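Local coordinates for anti-sigma-I factor RsgI3 (Clostridium thermocellum, PDB 6QE7), which probably restrains SigI3 as its anti-sigma factor and, through its PA14 dyad, binds pectin and, less strongly, polygalacturonic acid and alfalfa cell walls, at residues A[9-14]-A[145-150]; A[109-114]-A[118-123]; A[152-157]-A[174-179]; A[16-21]-A[285-290]. One frame throughout, in Å; residues are numbered along the deposited sequence.

Contact 1: residues A[9-14]-A[145-150]; sequences EYYNNM and PLPQKD. With CA (calcium ion), chain E.
Pro147 turns the CG corner of its ring toward Glu9 and Tyr11, two residues of strand 6-11 whose side chains lie on the same face of the strand. The tightest approach is aliphatic: Glu9 CG lies 3.5 Å from Pro147 CG, the glutamate chain passing the proline at a slant. Tyr11 reaches the same corner at about a right angle with its phenol oxygen leading, and Tyr11 OH is 3.7 Å from both CB and CG of Pro147. A hydrogen bond also joins the two strand residues to each other, Tyr11 OH donating to Glu9 OE1 over 2.8 Å. That oxygen lies in the plane of the tyrosine ring, while the hydroxyl meets the carboxylate on its anti side, 25° out of the carboxylate plane. Glu9 sets CG beside its backbone N (chi1 -56°) and then bends at chi2, which brings OE1 back to the phenol. Arg49 of strand 46-51 makes a salt bridge to the same OE1, giving this buried oxygen two partners. In the fold, the proline belongs to the connection from strand 139-141 to strand 154-159, which joins the sheets of the two PA14 domains; Phe19 of strand 19-25 also touches Pro147. Past the strand end, Asn12 O binds a calcium ion at 2.3 Å, together with Asp44, Thr45 and four waters. Asn12 OD1 accepts a hydrogen bond from one of these waters, and Asn13 OD1 from another.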
loop_
_atom_site.group_PDB
_atom_site.type_symbol
_atom_site.label_atom_id
_atom_site.label_comp_id
_atom_site.label_asym_id
_atom_site.label_seq_id
_atom_site.Cartn_x
_atom_site.Cartn_y
_atom_site.Cartn_z
ATOM N N GLU A 9 -4.234 13.457 -0.273
ATOM C CA GLU A 9 -3.055 12.575 -0.326
ATOM C C GLU A 9 -3.308 11.666 -1.530
ATOM O O GLU A 9 -4.322 10.880 -1.490
ATOM C CB GLU A 9 -2.857 11.749 0.965
ATOM C CG GLU A 9 -2.734 12.466 2.316
ATOM C CD GLU A 9 -3.284 11.659 3.507
ATOM O OE1 GLU A 9 -3.283 10.389 3.471
ATOM O OE2 GLU A 9 -3.760 12.277 4.450
ATOM N N TYR A 10 -2.351 11.636 -2.448
ATOM C CA TYR A 10 -2.411 10.932 -3.734
ATOM C C TYR A 10 -1.378 9.838 -3.765
ATOM O O TYR A 10 -0.175 10.059 -3.604
ATOM C CB TYR A 10 -2.189 11.934 -4.862
ATOM C CG TYR A 10 -3.353 12.859 -5.047
ATOM C CD1 TYR A 10 -3.519 13.974 -4.243
ATOM C CD2 TYR A 10 -4.334 12.626 -5.994
ATOM C CE1 TYR A 10 -4.608 14.828 -4.412
ATOM C CE2 TYR A 10 -5.397 13.497 -6.203
ATOM C CZ TYR A 10 -5.545 14.614 -5.402
ATOM O OH TYR A 10 -6.625 15.443 -5.564
ATOM N N TYR A 11 -1.854 8.620 -3.957
ATOM C CA TYR A 11 -1.005 7.412 -3.882
ATOM C C TYR A 11 -1.088 6.732 -5.258
ATOM O O TYR A 11 -2.198 6.653 -5.767
ATOM C CB TYR A 11 -1.584 6.528 -2.775
ATOM C CG TYR A 11 -1.538 7.094 -1.380
ATOM C CD1 TYR A 11 -2.536 7.961 -0.939
ATOM C CD2 TYR A 11 -0.571 6.671 -0.470
ATOM C CE1 TYR A 11 -2.527 8.461 0.338
ATOM C CE2 TYR A 11 -0.547 7.156 0.818
ATOM C CZ TYR A 11 -1.529 8.039 1.203
ATOM O OH TYR A 11 -1.454 8.560 2.430
ATOM N N ASN A 12 -0.028 6.044 -5.685
ATOM C CA ASN A 12 0.054 5.333 -6.990
ATOM C C ASN A 12 -0.388 3.875 -6.907
ATOM O O ASN A 12 -0.378 3.202 -7.971
ATOM C CB ASN A 12 1.487 5.375 -7.559
ATOM C CG ASN A 12 1.611 6.476 -8.579
ATOM O OD1 ASN A 12 0.754 6.554 -9.444
ATOM N ND2 ASN A 12 2.613 7.350 -8.471
ATOM N N ASN A 13 -0.748 3.394 -5.721
ATOM C CA ASN A 13 -1.489 2.120 -5.506
ATOM C C ASN A 13 -2.920 2.471 -5.029
ATOM O O ASN A 13 -3.155 3.636 -4.581
ATOM C CB ASN A 13 -0.729 1.246 -4.499
ATOM C CG ASN A 13 0.361 0.395 -5.132
ATOM O OD1 ASN A 13 0.389 0.204 -6.347
ATOM N ND2 ASN A 13 1.183 -0.244 -4.307
ATOM N N MET A 14 -3.823 1.492 -4.999
ATOM C CA MET A 14 -5.259 1.697 -4.679
ATOM C C MET A 14 -5.524 1.427 -3.208
ATOM O O MET A 14 -6.656 1.581 -2.764
ATOM C CB MET A 14 -6.133 0.864 -5.617
ATOM C CG MET A 14 -6.244 -0.626 -5.369
ATOM S SD MET A 14 -7.030 -1.018 -7.047
ATOM C CE MET A 14 -6.785 -2.811 -7.072
ATOM N N PRO A 145 0.770 15.473 10.700
ATOM C CA PRO A 145 1.803 14.650 10.082
ATOM C C PRO A 145 1.472 14.387 8.600
ATOM O O PRO A 145 0.418 13.814 8.324
ATOM C CB PRO A 145 1.788 13.364 10.938
ATOM C CG PRO A 145 0.986 13.707 12.191
ATOM C CD PRO A 145 0.004 14.771 11.743
ATOM N N LEU A 146 2.346 14.833 7.690
ATOM C CA LEU A 146 2.357 14.395 6.262
ATOM C C LEU A 146 2.490 12.873 6.204
ATOM O O LEU A 146 2.988 12.227 7.121
ATOM C CB LEU A 146 3.515 15.067 5.501
ATOM C CG LEU A 146 3.364 16.561 5.196
ATOM C CD1 LEU A 146 4.342 17.026 4.104
ATOM C CD2 LEU A 146 1.928 16.894 4.801
ATOM N N PRO A 147 2.008 12.215 5.138
ATOM C CA PRO A 147 2.353 10.803 4.916
ATOM C C PRO A 147 3.871 10.669 4.658
ATOM O O PRO A 147 4.457 11.648 4.145
ATOM C CB PRO A 147 1.502 10.403 3.683
ATOM C CG PRO A 147 0.445 11.506 3.547
ATOM C CD PRO A 147 1.094 12.763 4.119
ATOM N N GLN A 148 4.492 9.522 4.991
ATOM C CA GLN A 148 5.924 9.245 4.629
ATOM C C GLN A 148 6.021 8.277 3.444
ATOM O O GLN A 148 5.409 7.185 3.490
ATOM C CB GLN A 148 6.759 8.662 5.776
ATOM C CG GLN A 148 7.186 9.696 6.805
ATOM C CD GLN A 148 6.038 10.046 7.717
ATOM O OE1 GLN A 148 5.164 9.230 7.999
ATOM N NE2 GLN A 148 6.030 11.279 8.187
ATOM N N LYS A 149 6.783 8.657 2.416
ATOM C CA LYS A 149 7.245 7.682 1.415
ATOM C C LYS A 149 7.908 6.554 2.209
ATOM O O LYS A 149 8.702 6.830 3.065
ATOM C CB LYS A 149 8.156 8.323 0.370
ATOM C CG LYS A 149 7.419 8.793 -0.878
ATOM C CD LYS A 149 8.322 8.930 -2.109
ATOM C CE LYS A 149 7.684 9.622 -3.305
ATOM N NZ LYS A 149 7.087 10.948 -2.966
ATOM N N ASP A 150 7.489 5.318 1.998
ATOM C CA ASP A 150 8.216 4.147 2.533
ATOM C C ASP A 150 9.473 3.980 1.680
ATOM O O ASP A 150 9.572 4.603 0.676
ATOM C CB ASP A 150 7.308 2.926 2.554
ATOM C CG ASP A 150 7.814 1.744 3.354
ATOM O OD1 ASP A 150 8.721 1.890 4.235
ATOM O OD2 ASP A 150 7.299 0.674 3.078
HETATM CA CA CA E . -1.228 2.475 -9.944
HETATM O O HOH W 1 -1.272 4.888 -10.375
HETATM O O HOH W 2 0.064 0.607 -9.082
HETATM O O HOH W 3 1.153 2.844 -10.492
HETATM O O HOH W 4 -1.001 2.050 -12.343
#

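Contact 2: residues A[109-114]-A[118-123]; sequences MEYYQH and ASAKLM. With CA (calcium ion), chain D.
A calcium site marks the turn between these two segments: Gln113 OE1 binds the ion at 2.3 Å, and Asp69, Asp70, Val115 and Ala117 complete the protein ligands. The Gln113 amide lies against Ala118, with NE2 3.5 Å from Ala118 CB, while NE2 itself is hydrogen-bonded to Arg116 O within the turn. Further along, the Tyr111 ring carries Ala120 on one face in a CH-pi contact: Ala120 CB is 4.1 Å from the ring centroid and 24° off its normal. With CG anti to the backbone N (chi1 159°), Tyr111 sends its hydroxyl past Ala118 CB to a hydrogen bond with Asp69 O. Strands 109-113 and 119-123 run antiparallel at 159°, yet their axes stay 8.1 Å apart and no hydrogen bond joins them, because they belong to the two facing sheets of the PA14 beta sandwich. Side chains therefore fill the gap. The Met109 and Leu122 side chains run alongside one another, pointing opposite ways, Met109 SD lying 4.0 Å from Leu122 CB, and Val72 and Leu74 also touch Met109.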
loop_
_atom_site.group_PDB
_atom_site.type_symbol
_atom_site.label_atom_id
_atom_site.label_comp_id
_atom_site.label_asym_id
_atom_site.label_seq_id
_atom_site.Cartn_x
_atom_site.Cartn_y
_atom_site.Cartn_z
ATOM N N MET A 109 -12.588 11.493 3.357
ATOM C CA MET A 109 -13.109 10.776 2.217
ATOM C C MET A 109 -11.939 10.029 1.600
ATOM O O MET A 109 -10.954 10.669 1.247
ATOM C CB MET A 109 -13.758 11.741 1.227
ATOM C CG MET A 109 -14.169 11.047 -0.018
ATOM S SD MET A 109 -15.289 12.123 -1.010
ATOM C CE MET A 109 -15.411 11.208 -2.548
ATOM N N GLU A 110 -12.095 8.702 1.506
ATOM C CA GLU A 110 -11.129 7.774 0.864
ATOM C C GLU A 110 -11.758 7.349 -0.434
ATOM O O GLU A 110 -12.976 7.171 -0.478
ATOM C CB GLU A 110 -10.801 6.594 1.795
ATOM C CG GLU A 110 -9.935 7.065 2.945
ATOM C CD GLU A 110 -9.531 5.992 3.954
ATOM O OE1 GLU A 110 -10.009 4.901 3.849
ATOM O OE2 GLU A 110 -8.672 6.272 4.753
ATOM N N TYR A 111 -10.936 7.296 -1.472
ATOM C CA TYR A 111 -11.379 7.065 -2.846
ATOM C C TYR A 111 -10.377 6.124 -3.483
ATOM O O TYR A 111 -9.170 6.310 -3.192
ATOM C CB TYR A 111 -11.429 8.434 -3.563
ATOM C CG TYR A 111 -11.382 8.254 -5.052
ATOM C CD1 TYR A 111 -12.508 7.879 -5.752
ATOM C CD2 TYR A 111 -10.181 8.297 -5.718
ATOM C CE1 TYR A 111 -12.470 7.592 -7.097
ATOM C CE2 TYR A 111 -10.124 8.025 -7.064
ATOM C CZ TYR A 111 -11.259 7.661 -7.745
ATOM O OH TYR A 111 -11.176 7.416 -9.067
ATOM N N TYR A 112 -10.791 5.285 -4.442
ATOM C CA TYR A 112 -9.787 4.648 -5.305
ATOM C C TYR A 112 -10.408 4.427 -6.685
ATOM O O TYR A 112 -11.624 4.432 -6.881
ATOM C CB TYR A 112 -9.301 3.339 -4.693
ATOM C CG TYR A 112 -10.223 2.169 -4.932
ATOM C CD1 TYR A 112 -11.307 1.913 -4.115
ATOM C CD2 TYR A 112 -9.985 1.269 -5.966
ATOM C CE1 TYR A 112 -12.147 0.815 -4.326
ATOM C CE2 TYR A 112 -10.778 0.140 -6.162
ATOM C CZ TYR A 112 -11.866 -0.106 -5.334
ATOM O OH TYR A 112 -12.687 -1.152 -5.614
ATOM N N GLN A 113 -9.510 4.391 -7.632
ATOM C CA GLN A 113 -9.654 3.972 -9.037
ATOM C C GLN A 113 -9.002 2.605 -9.234
ATOM O O GLN A 113 -7.805 2.373 -8.803
ATOM C CB GLN A 113 -8.986 5.036 -9.932
ATOM C CG GLN A 113 -8.456 4.456 -11.250
ATOM C CD GLN A 113 -9.496 4.146 -12.281
ATOM O OE1 GLN A 113 -10.606 3.712 -11.982
ATOM N NE2 GLN A 113 -9.184 4.500 -13.536
ATOM N N HIS A 114 -9.748 1.740 -9.894
ATOM C CA HIS A 114 -9.227 0.441 -10.360
ATOM C C HIS A 114 -8.768 0.617 -11.812
ATOM O O HIS A 114 -7.570 0.848 -12.004
ATOM C CB HIS A 114 -10.216 -0.719 -10.111
ATOM C CG HIS A 114 -9.641 -2.049 -10.482
ATOM N ND1 HIS A 114 -10.372 -2.976 -11.158
ATOM C CD2 HIS A 114 -8.370 -2.555 -10.381
ATOM C CE1 HIS A 114 -9.608 -4.028 -11.453
ATOM N NE2 HIS A 114 -8.357 -3.790 -10.973
ATOM N N ALA A 118 -12.346 7.183 -14.129
ATOM C CA ALA A 118 -12.039 7.594 -12.733
ATOM C C ALA A 118 -12.656 8.974 -12.465
ATOM O O ALA A 118 -12.413 9.913 -13.297
ATOM C CB ALA A 118 -10.526 7.555 -12.505
ATOM N N SER A 119 -13.434 9.104 -11.386
ATOM C CA SER A 119 -14.009 10.394 -10.931
ATOM C C SER A 119 -14.335 10.378 -9.445
ATOM O O SER A 119 -14.593 9.299 -8.893
ATOM C CB SER A 119 -15.275 10.756 -11.731
ATOM O OG SER A 119 -16.221 9.687 -11.778
ATOM N N ALA A 120 -14.394 11.554 -8.830
ATOM C CA ALA A 120 -14.733 11.686 -7.400
ATOM C C ALA A 120 -15.336 13.071 -7.167
ATOM O O ALA A 120 -14.670 14.118 -7.451
ATOM C CB ALA A 120 -13.529 11.443 -6.525
ATOM N N LYS A 121 -16.505 13.053 -6.576
ATOM C CA LYS A 121 -17.308 14.259 -6.251
ATOM C C LYS A 121 -17.994 14.070 -4.919
ATOM O O LYS A 121 -18.576 12.940 -4.702
ATOM C CB LYS A 121 -18.424 14.447 -7.271
ATOM C CG LYS A 121 -17.892 14.645 -8.676
ATOM C CD LYS A 121 -18.907 14.687 -9.769
ATOM C CE LYS A 121 -18.160 14.660 -11.081
ATOM N NZ LYS A 121 -18.912 15.354 -12.132
ATOM N N LEU A 122 -17.927 15.117 -4.102
ATOM C CA LEU A 122 -18.566 15.167 -2.770
ATOM C C LEU A 122 -19.580 16.316 -2.751
ATOM O O LEU A 122 -19.153 17.449 -2.905
ATOM C CB LEU A 122 -17.489 15.379 -1.706
ATOM C CG LEU A 122 -17.998 15.554 -0.281
ATOM C CD1 LEU A 122 -18.708 14.314 0.181
ATOM C CD2 LEU A 122 -16.871 15.881 0.678
ATOM N N MET A 123 -20.839 16.019 -2.467
ATOM C CA MET A 123 -21.938 16.998 -2.442
ATOM C C MET A 123 -22.637 16.959 -1.086
ATOM O O MET A 123 -22.327 16.102 -0.254
ATOM C CB MET A 123 -22.909 16.663 -3.571
ATOM C CG MET A 123 -22.221 16.644 -4.886
ATOM S SD MET A 123 -23.301 16.445 -6.223
ATOM C CE MET A 123 -23.837 14.747 -6.125
HETATM CA CA CA D . -12.626 2.960 -12.650
HETATM O O HOH W 5 -13.522 0.369 -12.823
HETATM O O HOH W 6 -14.796 1.985 -14.016
#

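Contact 3: residues A[152-157]-A[174-179]; sequences NGLSAE and DAINFN
Water 7 joins the backbone of Asn152 to the side chain of Asp174: it donates to Asn152 O at 2.7 Å and, weakly, to Asp174 OD1 at 3.4 Å. Beside this bridge the two main chains come together directly, with the CA atoms of Gly153 and Asp174 only 4.0 Å apart. Gly153 CA approaches Asp174 O at 3.5 Å in a CA-H...O contact. Gly153 has phi 98° and psi -174°, angles at which a CB would run into the carbonyl O of Asn152; with no side chain on the side turned to Asp174, the main chains can also pass this closely. Deeper in, Leu154 and Ile176 cross at about a right angle and meet through their methyl ends, the two CD1 atoms 3.9 Å apart. Ile176 puts CG1 beside its backbone N (chi1 -55°), the branch that carries CD1 to the leucine. Both side chains rest on Trp198 of strand 193-202. Leu154 also touches Leu288, whereas Ile176 reaches Ile269 and Leu271. The contact lies where the chain leaves strand 167-173 of one sheet of the second PA14 domain for strand 177-179 of the other.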
loop_
_atom_site.group_PDB
_atom_site.type_symbol
_atom_site.label_atom_id
_atom_site.label_comp_id
_atom_site.label_asym_id
_atom_site.label_seq_id
_atom_site.Cartn_x
_atom_site.Cartn_y
_atom_site.Cartn_z
ATOM N N ASN A 152 12.322 1.569 -0.350
ATOM C CA ASN A 152 12.338 0.325 -1.146
ATOM C C ASN A 152 13.316 -0.673 -0.525
ATOM O O ASN A 152 14.135 -0.251 0.210
ATOM C CB ASN A 152 12.627 0.611 -2.601
ATOM C CG ASN A 152 11.362 0.915 -3.381
ATOM O OD1 ASN A 152 11.413 1.811 -4.188
ATOM N ND2 ASN A 152 10.250 0.194 -3.179
ATOM N N GLY A 153 13.125 -1.958 -0.774
ATOM C CA GLY A 153 13.873 -3.017 -0.065
ATOM C C GLY A 153 13.070 -3.587 1.059
ATOM O O GLY A 153 11.874 -3.274 1.202
ATOM N N LEU A 154 13.703 -4.437 1.822
ATOM C CA LEU A 154 13.069 -5.135 2.930
ATOM C C LEU A 154 13.888 -4.962 4.203
ATOM O O LEU A 154 15.160 -4.832 4.121
ATOM C CB LEU A 154 12.898 -6.595 2.525
ATOM C CG LEU A 154 11.960 -6.856 1.362
ATOM C CD1 LEU A 154 12.057 -8.305 0.985
ATOM C CD2 LEU A 154 10.489 -6.500 1.713
ATOM N N SER A 155 13.200 -4.924 5.348
ATOM C CA SER A 155 13.855 -4.927 6.690
ATOM C C SER A 155 14.378 -6.314 6.987
ATOM O O SER A 155 13.556 -7.216 7.125
ATOM C CB SER A 155 12.946 -4.498 7.780
ATOM O OG SER A 155 12.378 -3.286 7.380
ATOM N N ALA A 156 15.706 -6.409 7.130
ATOM C CA ALA A 156 16.466 -7.649 7.335
ATOM C C ALA A 156 16.946 -7.632 8.776
ATOM O O ALA A 156 17.465 -6.589 9.229
ATOM C CB ALA A 156 17.611 -7.727 6.361
ATOM N N GLU A 157 16.664 -8.718 9.471
ATOM C CA GLU A 157 17.347 -9.070 10.727
ATOM C C GLU A 157 18.357 -10.181 10.429
ATOM O O GLU A 157 17.939 -11.282 9.944
ATOM C CB GLU A 157 16.304 -9.418 11.763
ATOM C CG GLU A 157 15.115 -8.459 11.805
ATOM C CD GLU A 157 13.923 -9.090 12.534
ATOM O OE1 GLU A 157 13.242 -9.937 11.946
ATOM O OE2 GLU A 157 13.748 -8.817 13.736
ATOM N N ASP A 174 18.247 -3.977 -0.287
ATOM C CA ASP A 174 17.562 -3.462 -1.497
ATOM C C ASP A 174 16.739 -4.577 -2.141
ATOM O O ASP A 174 15.734 -4.311 -2.778
ATOM C CB ASP A 174 18.580 -2.907 -2.491
ATOM C CG ASP A 174 19.218 -1.643 -1.966
ATOM O OD1 ASP A 174 18.772 -1.139 -0.877
ATOM O OD2 ASP A 174 20.171 -1.168 -2.629
ATOM N N ALA A 175 17.193 -5.806 -2.031
ATOM C CA ALA A 175 16.520 -6.952 -2.655
ATOM C C ALA A 175 17.092 -8.220 -2.047
ATOM O O ALA A 175 18.048 -8.137 -1.227
ATOM C CB ALA A 175 16.729 -6.912 -4.142
ATOM N N ILE A 176 16.489 -9.341 -2.378
ATOM C CA ILE A 176 16.983 -10.637 -1.866
ATOM C C ILE A 176 17.718 -11.262 -3.041
ATOM O O ILE A 176 17.095 -11.948 -3.883
ATOM C CB ILE A 176 15.875 -11.512 -1.277
ATOM C CG1 ILE A 176 15.085 -10.779 -0.188
ATOM C CG2 ILE A 176 16.473 -12.833 -0.745
ATOM C CD1 ILE A 176 14.013 -11.602 0.418
ATOM N N ASN A 177 19.000 -10.939 -3.113
ATOM C CA ASN A 177 19.868 -11.348 -4.232
ATOM C C ASN A 177 21.314 -11.400 -3.752
ATOM O O ASN A 177 22.048 -10.410 -3.974
ATOM C CB ASN A 177 19.760 -10.351 -5.385
ATOM C CG ASN A 177 20.385 -10.902 -6.647
ATOM O OD1 ASN A 177 20.803 -12.070 -6.690
ATOM N ND2 ASN A 177 20.521 -10.039 -7.637
ATOM N N PHE A 178 21.663 -12.434 -3.016
ATOM C CA PHE A 178 22.957 -12.499 -2.293
ATOM C C PHE A 178 23.694 -13.775 -2.683
ATOM O O PHE A 178 23.110 -14.895 -2.711
ATOM C CB PHE A 178 22.739 -12.382 -0.789
ATOM C CG PHE A 178 22.316 -11.010 -0.335
ATOM C CD1 PHE A 178 23.216 -9.960 -0.319
ATOM C CD2 PHE A 178 20.995 -10.758 0.051
ATOM C CE1 PHE A 178 22.849 -8.721 0.168
ATOM C CE2 PHE A 178 20.608 -9.504 0.501
ATOM C CZ PHE A 178 21.532 -8.480 0.525
ATOM N N ASN A 179 24.921 -13.571 -3.143
ATOM C CA ASN A 179 25.955 -14.616 -3.328
ATOM C C ASN A 179 27.068 -14.244 -2.337
ATOM O O ASN A 179 27.897 -13.345 -2.647
ATOM C CB ASN A 179 26.377 -14.710 -4.791
ATOM C CG ASN A 179 27.569 -15.622 -5.002
ATOM O OD1 ASN A 179 27.649 -16.738 -4.496
ATOM N ND2 ASN A 179 28.501 -15.171 -5.811
HETATM O O HOH W 7 16.463 1.080 0.187
#

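Contact 4: residues A[16-21]-A[285-290]; sequences FSRFQF and SKNLFA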
loop_
_atom_site.group_PDB
_atom_site.type_symbol
_atom_site.label_atom_id
_atom_site.label_comp_id
_atom_site.label_asym_id
_atom_site.label_seq_id
_atom_site.Cartn_x
_atom_site.Cartn_y
_atom_site.Cartn_z
ATOM N N PHE A 16 -3.551 3.052 -0.591
ATOM C CA PHE A 16 -2.883 4.085 0.232
ATOM C C PHE A 16 -1.462 3.617 0.506
ATOM O O PHE A 16 -0.970 3.861 1.591
ATOM C CB PHE A 16 -3.616 4.367 1.555
ATOM C CG PHE A 16 -5.064 4.721 1.281
ATOM C CD1 PHE A 16 -5.370 5.924 0.698
ATOM C CD2 PHE A 16 -6.071 3.799 1.487
ATOM C CE1 PHE A 16 -6.681 6.247 0.400
ATOM C CE2 PHE A 16 -7.384 4.098 1.165
ATOM C CZ PHE A 16 -7.672 5.323 0.603
ATOM N N SER A 17 -0.832 2.987 -0.469
ATOM C CA SER A 17 0.634 2.772 -0.526
ATOM C C SER A 17 1.141 3.404 -1.816
ATOM O O SER A 17 0.297 3.762 -2.754
ATOM C CB SER A 17 1.025 1.303 -0.426
ATOM O OG SER A 17 0.557 0.598 -1.587
ATOM N N ARG A 18 2.452 3.560 -1.878
ATOM C CA ARG A 18 3.178 4.313 -2.934
ATOM C C ARG A 18 2.686 5.757 -2.946
ATOM O O ARG A 18 2.237 6.266 -3.986
ATOM C CB ARG A 18 2.947 3.653 -4.283
ATOM C CG ARG A 18 3.930 2.541 -4.565
ATOM C CD ARG A 18 3.581 2.015 -5.924
ATOM N NE ARG A 18 4.236 0.766 -6.218
ATOM C CZ ARG A 18 5.491 0.652 -6.641
ATOM N NH1 ARG A 18 6.274 1.718 -6.750
ATOM N NH2 ARG A 18 5.955 -0.540 -6.963
ATOM N N PHE A 19 2.859 6.399 -1.817
ATOM C CA PHE A 19 2.489 7.810 -1.616
ATOM C C PHE A 19 3.290 8.648 -2.630
ATOM O O PHE A 19 4.481 8.378 -2.787
ATOM C CB PHE A 19 2.740 8.221 -0.164
ATOM C CG PHE A 19 2.690 9.717 -0.030
ATOM C CD1 PHE A 19 1.480 10.405 -0.148
ATOM C CD2 PHE A 19 3.859 10.452 0.080
ATOM C CE1 PHE A 19 1.436 11.786 -0.096
ATOM C CE2 PHE A 19 3.794 11.846 0.164
ATOM C CZ PHE A 19 2.589 12.498 0.039
ATOM N N GLN A 20 2.631 9.524 -3.377
ATOM C CA GLN A 20 3.312 10.444 -4.325
ATOM C C GLN A 20 3.328 11.901 -3.854
ATOM O O GLN A 20 4.391 12.496 -3.772
ATOM C CB GLN A 20 2.675 10.358 -5.710
ATOM C CG GLN A 20 3.510 10.997 -6.827
ATOM C CD GLN A 20 4.924 10.459 -6.909
ATOM O OE1 GLN A 20 5.186 9.309 -6.636
ATOM N NE2 GLN A 20 5.858 11.324 -7.193
ATOM N N PHE A 21 2.208 12.535 -3.615
ATOM C CA PHE A 21 2.245 13.972 -3.271
ATOM C C PHE A 21 0.985 14.266 -2.447
ATOM O O PHE A 21 0.028 13.463 -2.470
ATOM C CB PHE A 21 2.408 14.844 -4.513
ATOM C CG PHE A 21 1.180 14.822 -5.417
ATOM C CD1 PHE A 21 0.036 15.542 -5.106
ATOM C CD2 PHE A 21 1.119 13.991 -6.509
ATOM C CE1 PHE A 21 -1.104 15.474 -5.897
ATOM C CE2 PHE A 21 -0.019 13.907 -7.296
ATOM C CZ PHE A 21 -1.143 14.625 -6.976
ATOM N N SER A 285 14.029 -4.308 -6.376
ATOM C CA SER A 285 13.911 -3.412 -5.197
ATOM C C SER A 285 12.687 -2.500 -5.341
ATOM O O SER A 285 12.041 -2.215 -4.333
ATOM C CB SER A 285 15.129 -2.618 -5.029
ATOM O OG SER A 285 15.141 -2.028 -3.728
ATOM N N LYS A 286 12.327 -2.100 -6.558
ATOM C CA LYS A 286 11.192 -1.136 -6.726
ATOM C C LYS A 286 9.836 -1.801 -6.397
ATOM O O LYS A 286 8.809 -1.070 -6.361
ATOM C CB LYS A 286 11.245 -0.505 -8.116
ATOM C CG LYS A 286 10.758 -1.401 -9.229
ATOM C CD LYS A 286 10.915 -0.745 -10.584
ATOM C CE LYS A 286 12.318 -0.973 -11.106
ATOM N NZ LYS A 286 12.718 0.100 -12.049
ATOM N N ASN A 287 9.773 -3.117 -6.153
ATOM C CA ASN A 287 8.487 -3.750 -5.801
ATOM C C ASN A 287 8.463 -4.169 -4.345
ATOM O O ASN A 287 7.495 -4.895 -3.985
ATOM C CB ASN A 287 8.172 -4.920 -6.715
ATOM C CG ASN A 287 7.882 -4.441 -8.112
ATOM O OD1 ASN A 287 8.802 -4.416 -8.910
ATOM N ND2 ASN A 287 6.635 -4.053 -8.406
ATOM N N LEU A 288 9.513 -3.827 -3.594
ATOM C CA LEU A 288 9.738 -4.340 -2.232
ATOM C C LEU A 288 9.736 -3.100 -1.359
ATOM O O LEU A 288 10.208 -2.030 -1.823
ATOM C CB LEU A 288 11.045 -5.167 -2.165
ATOM C CG LEU A 288 11.048 -6.450 -3.007
ATOM C CD1 LEU A 288 12.439 -7.080 -3.114
ATOM C CD2 LEU A 288 10.060 -7.462 -2.480
ATOM N N PHE A 289 9.054 -3.182 -0.250
ATOM C CA PHE A 289 8.908 -2.022 0.641
ATOM C C PHE A 289 9.260 -2.420 2.044
ATOM O O PHE A 289 8.754 -3.430 2.488
ATOM C CB PHE A 289 7.491 -1.449 0.609
ATOM C CG PHE A 289 7.122 -0.961 -0.770
ATOM C CD1 PHE A 289 6.622 -1.849 -1.728
ATOM C CD2 PHE A 289 7.359 0.366 -1.148
ATOM C CE1 PHE A 289 6.341 -1.419 -3.025
ATOM C CE2 PHE A 289 7.075 0.799 -2.439
ATOM C CZ PHE A 289 6.572 -0.091 -3.372
ATOM N N ALA A 290 10.004 -1.556 2.726
ATOM C CA ALA A 290 10.646 -1.958 3.989
ATOM C C ALA A 290 9.642 -1.794 5.113
ATOM O O ALA A 290 9.826 -2.479 6.127
ATOM C CB ALA A 290 11.913 -1.183 4.250
HETATM O O HOH W 8 9.297 1.755 -5.910
#
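Arg18 and Phe289 are the nearest backbone positions across this contact, yet their CA atoms are 9.3 Å apart, so the gap is spanned by a side chain. Arg18 sits in a left-handed turn conformation (phi 59°) just before strand 19-25, where Gln20 and Phe21 form a classic beta bulge facing Tyr10. In the other segment, a short 3-10 turn, with Leu288 N bonded to Ser285 O at 3.1 Å, leads into strand 288-289. The arginine chain runs extended from CG to NE and lays the face of its guanidinium against the rim of Phe289: CZ of Phe289 lies 3.5 Å from Arg18 CZ, over the centre of the group. The two planes stand 87° apart and Arg18 CZ lies in the plane of the ring, so the ring offers its edge to the guanidinium face. This crossing joins the first PA14 domain of the dyad to the C-terminal end of the second. Arg18 NH2 donates to Lys286 O over 3.0 Å, bent to 135° at the hydrogen. Water 8 reinforces the link, donating to Lys286 O at 2.9 Å and accepting weakly from Arg18 NH1. Asp203 forms a salt bridge with Arg18 NE and also takes a hydrogen bond from Asn287 ND2.

From the N terminus, strand 6-11 opens contact 1 and residues 16-21, leading into strand 19-25, soon open contact 4; the two strands are antiparallel neighbours in one sheet. Contact 2 then closes a short loop of its own, joining the two sheets of the first PA14 domain, and is nested inside the loops of contacts 1 and 4. The chain next returns at 145-150 to complete contact 1 and enters the second domain. There contact 3 ties the two sheets together, again within the loop of contact 4. Residues 285-290 finally close contact 4, tying the second domain's end to the first. Contacts 1 and 4 thus cross along the chain, their centres about 8 Å apart.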